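Viral structural protein 4 (Bombyx mori cytoplasmic polyhedrosis virus, PDB 6TZ0) binds GTP at a P-loop and probably hydrolyses nucleoside triphosphates, as a partner of the viral RNA-dependent RNA polymerase in transcription. Local coordinates at residues S333-L336 with E337-S341. Sequence-based numbering, arbitrary orientation.
Sequences SKFL and EAVVS
F335 and V339, one helical turn apart, make the side-chain contact here: V339 CG2 lies over one face of the phenyl ring, 3.8 Å from its centroid and 20° off the normal, the geometry of a CH-pi interaction. The methyl is displaced toward the rim, and its nearest ring atom is F335 CZ, at 3.6 Å. Two torsions bring the groups together. F335 holds CG trans to its amide nitrogen (chi1 172°), which swings the ring forward along the helix, while V339 has CG1 in that trans position (chi1 168°), leaving CG2 beside the nitrogen and facing back toward the ring. The backbone joins the same two residues, V339 N donating to F335 O at 2.9 Å. The same i to i+4 spacing recurs in E337 N to S333 O (2.9 Å), A338 N to K334 O (3.1 Å) and V340 N to L336 O (3.0 Å). Elsewhere in the chain, F335 meets Y366 and L370 of helix 359-374 and L349 of strand 347-353, and V339 touches S374. R483 hydrogen-bonds V339 O near the end of the helix, where S341 turns to an extended backbone conformation. These contacts identify the C-terminal turns of alpha-helix 326-340, whose apolar side packs against the parallel sheet and the P-loop helix of a nucleotide-binding domain.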
loop_
_atom_site.group_PDB
_atom_site.type_symbol
_atom_site.label_atom_id
_atom_site.label_comp_id
_atom_site.label_asym_id
_atom_site.label_seq_id
_atom_site.Cartn_x
_atom_site.Cartn_y
_atom_site.Cartn_z
ATOM N N SER B 333 -0.184 -7.103 -28.179
ATOM C CA SER B 333 -1.328 -6.255 -28.485
ATOM C C SER B 333 -1.362 -5.018 -27.602
ATOM O O SER B 333 -1.922 -3.995 -28.001
ATOM C CB SER B 333 -2.624 -7.043 -28.335
ATOM O OG SER B 333 -2.863 -7.342 -26.979
ATOM N N LYS B 334 -0.778 -5.093 -26.405
ATOM C CA LYS B 334 -0.572 -3.898 -25.592
ATOM C C LYS B 334 0.352 -2.916 -26.304
ATOM O O LYS B 334 0.087 -1.703 -26.344
ATOM C CB LYS B 334 -0.003 -4.312 -24.237
ATOM C CG LYS B 334 0.056 -3.241 -23.183
ATOM C CD LYS B 334 0.561 -3.834 -21.887
ATOM C CE LYS B 334 0.596 -2.805 -20.787
ATOM N NZ LYS B 334 1.151 -3.381 -19.534
ATOM N N PHE B 335 1.415 -3.436 -26.923
ATOM C CA PHE B 335 2.282 -2.587 -27.737
ATOM C C PHE B 335 1.563 -2.028 -28.960
ATOM O O PHE B 335 1.775 -0.869 -29.326
ATOM C CB PHE B 335 3.529 -3.347 -28.174
ATOM C CG PHE B 335 4.373 -2.597 -29.162
ATOM C CD1 PHE B 335 5.007 -1.425 -28.799
ATOM C CD2 PHE B 335 4.553 -3.079 -30.447
ATOM C CE1 PHE B 335 5.782 -0.739 -29.706
ATOM C CE2 PHE B 335 5.333 -2.398 -31.350
ATOM C CZ PHE B 335 5.951 -1.234 -30.975
ATOM N N LEU B 336 0.710 -2.825 -29.604
ATOM C CA LEU B 336 0.015 -2.321 -30.789
ATOM C C LEU B 336 -1.031 -1.274 -30.435
ATOM O O LEU B 336 -1.269 -0.345 -31.220
ATOM C CB LEU B 336 -0.625 -3.466 -31.560
ATOM C CG LEU B 336 0.368 -4.434 -32.189
ATOM C CD1 LEU B 336 -0.364 -5.508 -32.952
ATOM C CD2 LEU B 336 1.337 -3.690 -33.076
ATOM N N GLU B 337 -1.656 -1.405 -29.263
ATOM C CA GLU B 337 -2.525 -0.355 -28.745
ATOM C C GLU B 337 -1.745 0.926 -28.481
ATOM O O GLU B 337 -2.252 2.027 -28.722
ATOM C CB GLU B 337 -3.219 -0.843 -27.472
ATOM C CG GLU B 337 -4.080 0.190 -26.765
ATOM C CD GLU B 337 -5.267 0.648 -27.587
ATOM O OE1 GLU B 337 -5.800 -0.155 -28.380
ATOM O OE2 GLU B 337 -5.654 1.829 -27.460
ATOM N N ALA B 338 -0.506 0.806 -28.001
ATOM C CA ALA B 338 0.317 2.007 -27.849
ATOM C C ALA B 338 0.736 2.596 -29.195
ATOM O O ALA B 338 0.913 3.811 -29.306
ATOM C CB ALA B 338 1.549 1.701 -27.000
ATOM N N VAL B 339 0.908 1.755 -30.215
ATOM C CA VAL B 339 1.262 2.237 -31.550
ATOM C C VAL B 339 0.109 3.014 -32.171
ATOM O O VAL B 339 0.311 4.074 -32.774
ATOM C CB VAL B 339 1.703 1.053 -32.434
ATOM C CG1 VAL B 339 1.803 1.448 -33.892
ATOM C CG2 VAL B 339 3.041 0.567 -31.995
ATOM N N VAL B 340 -1.117 2.525 -32.003
ATOM C CA VAL B 340 -2.262 3.148 -32.659
ATOM C C VAL B 340 -2.656 4.461 -31.986
ATOM O O VAL B 340 -2.910 5.457 -32.670
ATOM C CB VAL B 340 -3.430 2.144 -32.710
ATOM C CG1 VAL B 340 -4.716 2.807 -33.144
ATOM C CG2 VAL B 340 -3.099 1.039 -33.676
ATOM N N SER B 341 -2.661 4.506 -30.654
ATOM C CA SER B 341 -3.390 5.543 -29.929
ATOM C C SER B 341 -2.717 6.908 -30.028
ATOM O O SER B 341 -1.489 7.021 -30.014
ATOM C CB SER B 341 -3.527 5.167 -28.458
ATOM O OG SER B 341 -2.284 5.288 -27.795
#